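Long-range contacts in FG41 Malonate Semialdehyde Decarboxylase (Coryneform bacterium, PDB 4LHO), which is a bacterial member of the tautomerase superfamily (MIF clan), a trimer of subunits built from two consecutive beta-alpha-beta units: residues I3-T8 / V66-F71; D25-V30 / A86-S91. All coordinates share one frame; numbering follows the deposited sequence.

Interaction 1: I3-T8 / V66-F71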
ATOM      1  N   ILE A   3      -6.338   5.021  -5.112  1.00 18.95           N
ATOM      2  CA  ILE A   3      -5.121   5.205  -5.854  1.00 18.64           C
ATOM      3  C   ILE A   3      -4.049   5.832  -4.984  1.00 27.47           C
ATOM      4  O   ILE A   3      -4.240   6.929  -4.458  1.00 20.42           O
ATOM      5  CB  ILE A   3      -5.336   6.152  -7.079  1.00 28.39           C
ATOM      6  CG1 ILE A   3      -6.637   5.823  -7.811  1.00 24.71           C
ATOM      7  CG2 ILE A   3      -4.132   6.092  -8.026  1.00 23.55           C
ATOM      8  CD1 ILE A   3      -6.704   4.413  -8.301  1.00 28.97           C
ATOM      9  N   ARG A   4      -2.903   5.158  -4.875  1.00 22.77           N
ATOM     10  CA  ARG A   4      -1.760   5.740  -4.217  1.00 23.54           C
ATOM     11  C   ARG A   4      -0.807   6.211  -5.293  1.00 22.72           C
ATOM     12  O   ARG A   4      -0.318   5.428  -6.122  1.00 30.44           O
ATOM     13  CB  ARG A   4      -1.048   4.733  -3.290  1.00 26.43           C
ATOM     14  CG  ARG A   4      -1.853   4.297  -2.136  1.00 25.75           C
ATOM     15  CD  ARG A   4      -1.124   3.345  -1.180  1.00 31.94           C
ATOM     16  NE  ARG A   4      -2.091   2.897  -0.177  1.00 32.98           N
ATOM     17  CZ  ARG A   4      -2.255   3.454   1.025  1.00 36.14           C
ATOM     18  NH1 ARG A   4      -1.454   4.456   1.423  1.00 22.18           N
ATOM     19  NH2 ARG A   4      -3.216   2.991   1.831  1.00 24.80           N
ATOM     20  N   ILE A   5      -0.541   7.502  -5.284  1.00 27.43           N
ATOM     21  CA  ILE A   5       0.357   8.085  -6.247  1.00 22.92           C
ATOM     22  C   ILE A   5       1.561   8.551  -5.481  1.00 25.09           C
ATOM     23  O   ILE A   5       1.450   9.436  -4.641  1.00 31.40           O
ATOM     24  CB  ILE A   5      -0.281   9.333  -6.932  1.00 28.77           C
ATOM     25  CG1 ILE A   5      -1.541   8.945  -7.691  1.00 22.95           C
ATOM     26  CG2 ILE A   5       0.720  10.024  -7.863  1.00 23.22           C
ATOM     27  CD1 ILE A   5      -2.387  10.116  -8.160  1.00 22.42           C
ATOM     28  N   ASP A   6       2.716   7.977  -5.780  1.00 26.19           N
ATOM     29  CA  ASP A   6       3.955   8.379  -5.141  1.00 23.51           C
ATOM     30  C   ASP A   6       4.875   8.978  -6.175  1.00 31.16           C
ATOM     31  O   ASP A   6       5.082   8.393  -7.240  1.00 30.78           O
ATOM     32  CB  ASP A   6       4.605   7.185  -4.464  1.00 22.73           C
ATOM     33  CG  ASP A   6       3.852   6.755  -3.211  1.00 22.64           C
ATOM     34  OD1 ASP A   6       4.240   7.160  -2.083  1.00 30.41           O
ATOM     35  OD2 ASP A   6       2.836   6.061  -3.361  1.00 27.80           O
ATOM     36  N   LEU A   7       5.372  10.177  -5.887  1.00 26.75           N
ATOM     37  CA  LEU A   7       6.185  10.903  -6.849  1.00 35.11           C
ATOM     38  C   LEU A   7       7.244  11.709  -6.104  1.00 31.78           C
ATOM     39  O   LEU A   7       7.424  11.534  -4.908  1.00 33.30           O
ATOM     40  CB  LEU A   7       5.311  11.783  -7.759  1.00 34.04           C
ATOM     41  CG  LEU A   7       4.196  12.596  -7.081  1.00 29.41           C
ATOM     42  CD1 LEU A   7       4.775  13.809  -6.413  1.00 41.45           C
ATOM     43  CD2 LEU A   7       3.137  13.008  -8.096  1.00 43.37           C
ATOM     44  N   THR A   8       7.945  12.583  -6.808  1.00 35.73           N
ATOM     45  CA  THR A   8       9.103  13.242  -6.224  1.00 38.27           C
ATOM     46  C   THR A   8       8.837  14.720  -5.959  1.00 40.56           C
ATOM     47  O   THR A   8       7.996  15.328  -6.619  1.00 40.45           O
ATOM     48  CB  THR A   8      10.333  13.060  -7.120  1.00 38.48           C
ATOM     49  OG1 THR A   8      10.027  13.514  -8.443  1.00 37.93           O
ATOM     50  CG2 THR A   8      10.745  11.556  -7.174  1.00 35.69           C
ATOM     51  N   VAL A  66       7.088   8.626 -11.309  1.00 29.13           N
ATOM     52  CA  VAL A  66       5.737   8.639 -10.787  1.00 31.25           C
ATOM     53  C   VAL A  66       5.196   7.212 -10.690  1.00 33.36           C
ATOM     54  O   VAL A  66       5.038   6.534 -11.696  1.00 29.93           O
ATOM     55  CB  VAL A  66       4.801   9.481 -11.667  1.00 30.54           C
ATOM     56  CG1 VAL A  66       3.373   9.446 -11.102  1.00 26.36           C
ATOM     57  CG2 VAL A  66       5.344  10.915 -11.792  1.00 32.40           C
ATOM     58  N   ILE A  67       4.917   6.766  -9.468  1.00 27.41           N
ATOM     59  CA  ILE A  67       4.398   5.431  -9.259  1.00 27.77           C
ATOM     60  C   ILE A  67       2.938   5.505  -8.866  1.00 26.49           C
ATOM     61  O   ILE A  67       2.562   6.224  -7.944  1.00 29.53           O
ATOM     62  CB  ILE A  67       5.211   4.664  -8.189  1.00 27.70           C
ATOM     63  CG1 ILE A  67       6.662   4.499  -8.643  1.00 30.88           C
ATOM     64  CG2 ILE A  67       4.616   3.305  -7.948  1.00 23.84           C
ATOM     65  CD1 ILE A  67       7.533   3.831  -7.617  1.00 39.45           C
ATOM     66  N   ILE A  68       2.131   4.724  -9.568  1.00 27.41           N
ATOM     67  CA  ILE A  68       0.708   4.762  -9.441  1.00 26.78           C
ATOM     68  C   ILE A  68       0.212   3.379  -9.109  1.00 26.29           C
ATOM     69  O   ILE A  68       0.375   2.456  -9.887  1.00 28.34           O
ATOM     70  CB  ILE A  68       0.048   5.278 -10.752  1.00 29.31           C
ATOM     71  CG1 ILE A  68       0.469   6.726 -11.034  1.00 34.52           C
ATOM     72  CG2 ILE A  68      -1.473   5.199 -10.655  1.00 30.21           C
ATOM     73  CD1 ILE A  68       0.353   7.143 -12.539  1.00 35.33           C
ATOM     74  N   HIS A  69      -0.408   3.241  -7.943  1.00 25.15           N
ATOM     75  CA  HIS A  69      -0.803   1.930  -7.457  1.00 21.23           C
ATOM     76  C   HIS A  69      -2.288   1.932  -7.245  1.00 25.70           C
ATOM     77  O   HIS A  69      -2.829   2.619  -6.371  1.00 28.87           O
ATOM     78  CB  HIS A  69      -0.067   1.592  -6.136  1.00 24.35           C
ATOM     79  CG  HIS A  69      -0.156   0.145  -5.734  1.00 21.66           C
ATOM     80  ND1 HIS A  69       0.649  -0.418  -4.761  1.00 20.77           N
ATOM     81  CD2 HIS A  69      -0.961  -0.852  -6.175  1.00 24.41           C
ATOM     82  CE1 HIS A  69       0.338  -1.696  -4.623  1.00 22.86           C
ATOM     83  NE2 HIS A  69      -0.640  -1.981  -5.459  1.00 27.95           N
ATOM     84  N   VAL A  70      -2.956   1.153  -8.063  1.00 26.07           N
ATOM     85  CA  VAL A  70      -4.399   1.139  -8.080  1.00 28.72           C
ATOM     86  C   VAL A  70      -4.890  -0.048  -7.318  1.00 24.00           C
ATOM     87  O   VAL A  70      -4.650  -1.182  -7.711  1.00 26.38           O
ATOM     88  CB  VAL A  70      -4.941   1.003  -9.537  1.00 30.56           C
ATOM     89  CG1 VAL A  70      -6.440   1.116  -9.550  1.00 28.56           C
ATOM     90  CG2 VAL A  70      -4.312   2.027 -10.401  1.00 24.98           C
ATOM     91  N   PHE A  71      -5.632   0.216  -6.255  1.00 21.83           N
ATOM     92  CA  PHE A  71      -6.309  -0.823  -5.519  1.00 21.48           C
ATOM     93  C   PHE A  71      -7.796  -0.815  -5.910  1.00 32.12           C
ATOM     94  O   PHE A  71      -8.535   0.137  -5.616  1.00 30.01           O
ATOM     95  CB  PHE A  71      -6.153  -0.596  -4.008  1.00 21.36           C
ATOM     96  CG  PHE A  71      -4.741  -0.640  -3.532  1.00 21.75           C
ATOM     97  CD1 PHE A  71      -4.184  -1.824  -3.074  1.00 26.96           C
ATOM     98  CD2 PHE A  71      -3.966   0.496  -3.528  1.00 26.72           C
ATOM     99  CE1 PHE A  71      -2.880  -1.864  -2.639  1.00 23.27           C
ATOM    100  CE2 PHE A  71      -2.646   0.455  -3.088  1.00 24.57           C
ATOM    101  CZ  PHE A  71      -2.114  -0.706  -2.648  1.00 23.26           C
TER
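In the tautomerase fold the two central, antiparallel strands of the sheet come from the two beta-alpha-beta halves, and here I3-T8 and V66-F71 are that pair. Two hydrogen-bonded pairs, R4 with H69 and D6 with I67, each close a two-bond ring: R4 N donates to H69 O at 2.9 Å, and D6 N to I67 O at 2.8 Å, with the reverse bonds completing each ring. Between them I5 and I68 form a non-hydrogen-bonded pair, and I5 CA leans on I67 O at 3.3 Å as a CA-H...O contact. I3, I5, I68 and V70 turn their side chains to the helix-covered face; I3 CG2 meets I68 CG2 at 3.8 Å.

The other face carries R4, D6, I67 and H69 toward the neighbouring subunits. R4 NH1 forms a salt bridge with D6 of the third subunit, while H69 NE2 bonds to T107 of its own chain. The R4 chain, extended from CG to NE, crosses F71; guanidinium and ring stand 88° apart, with F71 CE2 at the guanidinium edge. On the helix-covered face, I3 CG1 lies beside its backbone N (chi1 -43°), laying CD1 alongside V70, 3.5 Å from V70 CG1.

Interaction 2: D25-V30 / A86-S91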
ATOM      1  N   ASP A  25      -9.094  11.154 -14.447  1.00 32.52           N
ATOM      2  CA  ASP A  25      -9.878  11.287 -15.685  1.00 35.07           C
ATOM      3  C   ASP A  25      -9.704  10.055 -16.539  1.00 38.08           C
ATOM      4  O   ASP A  25     -10.689   9.528 -17.085  1.00 29.55           O
ATOM      5  CB  ASP A  25      -9.512  12.553 -16.447  1.00 26.60           C
ATOM      6  CG  ASP A  25      -9.984  13.803 -15.729  1.00 38.62           C
ATOM      7  OD1 ASP A  25     -11.001  13.680 -14.995  1.00 39.50           O
ATOM      8  OD2 ASP A  25      -9.333  14.876 -15.861  1.00 46.46           O
ATOM      9  N   ALA A  26      -8.468   9.551 -16.585  1.00 28.94           N
ATOM     10  CA  ALA A  26      -8.207   8.351 -17.350  1.00 30.58           C
ATOM     11  C   ALA A  26      -9.023   7.207 -16.809  1.00 34.10           C
ATOM     12  O   ALA A  26      -9.583   6.422 -17.578  1.00 32.88           O
ATOM     13  CB  ALA A  26      -6.744   8.032 -17.374  1.00 32.55           C
ATOM     14  N   LEU A  27      -9.136   7.114 -15.489  1.00 32.33           N
ATOM     15  CA  LEU A  27      -9.828   5.968 -14.931  1.00 30.68           C
ATOM     16  C   LEU A  27     -11.329   6.085 -15.182  1.00 36.09           C
ATOM     17  O   LEU A  27     -12.034   5.082 -15.306  1.00 32.92           O
ATOM     18  CB  LEU A  27      -9.563   5.857 -13.434  1.00 33.98           C
ATOM     19  CG  LEU A  27      -8.151   5.439 -13.030  1.00 36.68           C
ATOM     20  CD1 LEU A  27      -7.919   5.664 -11.531  1.00 28.43           C
ATOM     21  CD2 LEU A  27      -7.929   3.986 -13.388  1.00 34.37           C
ATOM     22  N   VAL A  28     -11.830   7.315 -15.193  1.00 33.39           N
ATOM     23  CA  VAL A  28     -13.252   7.542 -15.439  1.00 38.06           C
ATOM     24  C   VAL A  28     -13.564   7.140 -16.880  1.00 37.75           C
ATOM     25  O   VAL A  28     -14.528   6.395 -17.140  1.00 31.86           O
ATOM     26  CB  VAL A  28     -13.654   9.028 -15.217  1.00 42.17           C
ATOM     27  CG1 VAL A  28     -15.073   9.287 -15.716  1.00 34.73           C
ATOM     28  CG2 VAL A  28     -13.555   9.403 -13.740  1.00 39.69           C
ATOM     29  N   GLU A  29     -12.715   7.609 -17.793  1.00 31.28           N
ATOM     30  CA  GLU A  29     -12.844   7.311 -19.213  1.00 38.63           C
ATOM     31  C   GLU A  29     -12.863   5.807 -19.466  1.00 46.26           C
ATOM     32  O   GLU A  29     -13.834   5.260 -20.003  1.00 43.77           O
ATOM     33  CB  GLU A  29     -11.705   7.961 -20.000  1.00 20.00           C
ATOM     34  N   VAL A  30     -11.809   5.113 -19.050  1.00 44.99           N
ATOM     35  CA  VAL A  30     -11.703   3.690 -19.353  1.00 33.44           C
ATOM     36  C   VAL A  30     -12.616   2.786 -18.528  1.00 38.00           C
ATOM     37  O   VAL A  30     -13.160   1.829 -19.052  1.00 42.31           O
ATOM     38  CB  VAL A  30     -10.271   3.185 -19.179  1.00 37.64           C
ATOM     39  CG1 VAL A  30     -10.221   1.667 -19.374  1.00 32.10           C
ATOM     40  CG2 VAL A  30      -9.334   3.899 -20.150  1.00 36.58           C
ATOM     41  N   ALA A  86      -2.645   2.660 -20.688  1.00 33.92           N
ATOM     42  CA  ALA A  86      -2.367   3.561 -21.828  1.00 42.61           C
ATOM     43  C   ALA A  86      -3.014   4.928 -21.638  1.00 33.26           C
ATOM     44  O   ALA A  86      -2.346   5.962 -21.785  1.00 29.37           O
ATOM     45  CB  ALA A  86      -2.824   2.938 -23.144  1.00 34.65           C
ATOM     46  N   ALA A  87      -4.295   4.927 -21.255  1.00 27.37           N
ATOM     47  CA  ALA A  87      -5.006   6.186 -21.007  1.00 33.63           C
ATOM     48  C   ALA A  87      -4.294   7.023 -19.961  1.00 35.65           C
ATOM     49  O   ALA A  87      -4.096   8.213 -20.144  1.00 36.44           O
ATOM     50  CB  ALA A  87      -6.427   5.920 -20.573  1.00 29.73           C
ATOM     51  N   ILE A  88      -3.882   6.391 -18.867  1.00 36.80           N
ATOM     52  CA  ILE A  88      -3.182   7.111 -17.821  1.00 36.91           C
ATOM     53  C   ILE A  88      -1.933   7.762 -18.375  1.00 34.33           C
ATOM     54  O   ILE A  88      -1.706   8.950 -18.195  1.00 38.74           O
ATOM     55  CB  ILE A  88      -2.786   6.176 -16.652  1.00 39.41           C
ATOM     56  CG1 ILE A  88      -4.021   5.851 -15.818  1.00 39.97           C
ATOM     57  CG2 ILE A  88      -1.694   6.825 -15.786  1.00 34.74           C
ATOM     58  CD1 ILE A  88      -3.838   4.670 -14.879  1.00 40.07           C
ATOM     59  N   THR A  89      -1.118   6.969 -19.047  1.00 33.64           N
ATOM     60  CA  THR A  89       0.191   7.437 -19.501  1.00 36.79           C
ATOM     61  C   THR A  89       0.073   8.556 -20.533  1.00 39.59           C
ATOM     62  O   THR A  89       0.847   9.536 -20.513  1.00 33.54           O
ATOM     63  CB  THR A  89       1.032   6.244 -20.040  1.00 44.32           C
ATOM     64  OG1 THR A  89       1.264   5.323 -18.963  1.00 49.37           O
ATOM     65  CG2 THR A  89       2.377   6.691 -20.573  1.00 34.61           C
ATOM     66  N   GLU A  90      -0.897   8.435 -21.432  1.00 38.73           N
ATOM     67  CA  GLU A  90      -1.057   9.485 -22.423  1.00 44.72           C
ATOM     68  C   GLU A  90      -1.705  10.729 -21.776  1.00 42.68           C
ATOM     69  O   GLU A  90      -1.399  11.835 -22.168  1.00 48.86           O
ATOM     70  CB  GLU A  90      -1.711   8.973 -23.746  1.00 40.02           C
ATOM     71  CG  GLU A  90      -3.044   8.233 -23.629  1.00 54.33           C
ATOM     72  CD  GLU A  90      -3.253   7.057 -24.649  1.00 56.51           C
ATOM     73  OE1 GLU A  90      -2.295   6.549 -25.288  1.00 56.08           O
ATOM     74  OE2 GLU A  90      -4.410   6.603 -24.780  1.00 50.34           O
ATOM     75  N   SER A  91      -2.499  10.560 -20.720  1.00 40.95           N
ATOM     76  CA  SER A  91      -3.068  11.708 -19.998  1.00 33.84           C
ATOM     77  C   SER A  91      -1.996  12.544 -19.322  1.00 42.29           C
ATOM     78  O   SER A  91      -2.179  13.736 -19.117  1.00 48.36           O
ATOM     79  CB  SER A  91      -4.058  11.262 -18.923  1.00 35.80           C
ATOM     80  OG  SER A  91      -5.255  10.796 -19.502  1.00 49.89           O
TER
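V30 holds CG1 anti to its backbone N (chi1 175°) and CG2 beside that N, which brings CG2 over the methyl of A87, 3.6 Å from A87 CB. On the opposing helix I88 sets CG1 beside its own N (chi1 -75°), and this branch flanks A26, with I88 CG1 3.8 Å from A26 CB. The A26 methyl is at the middle of the contact: its CB points toward the other helix and lies against backbone as well as side chains, reaching I88 N at 3.6 Å and A87 C at 3.7 Å. The axes of the two helix segments approach to 8.6 Å at an angle of 143°, a closeness consistent with the small A26 and A87 at the interface.

S91 borders the same methyl, its OG 3.8 Å from A26 CB. That hydroxyl is turned back along its own helix and donates to A87 O at 2.9 Å. The same carbonyl also accepts the helical bond from S91 N, and the two donors approach from opposite faces of its plane. No hydrogen bond links the two helices here.

The segments belong to helices 13-31 and 78-92, the helices of the two beta-alpha-beta halves of the tautomerase fold, packed roughly antiparallel side by side on one face of the sheet. L27 and V30 continue the packing onto V84 one turn earlier in helix 78-92, and I88 rests on I104 of strand 102-109.

The two contacts join the same two halves of the fold at different depths. Strand 2-8 leads into helix 13-31 and strand 66-73 into helix 78-92, so interaction 1 pairs the strands and interaction 2 the helices that follow them. The strand pair is wholly buried and relies on backbone hydrogen bonds, with charged groups on its far face engaging other subunits. The helix pair is partly buried and held by van der Waals contact between small and branched side chains. They meet directly: I3 CD1 packs on L27 CD1 at 3.7 Å, and I68 CD1 lies 3.9 Å from I88 CG2, each bridging sheet to helix within its own half.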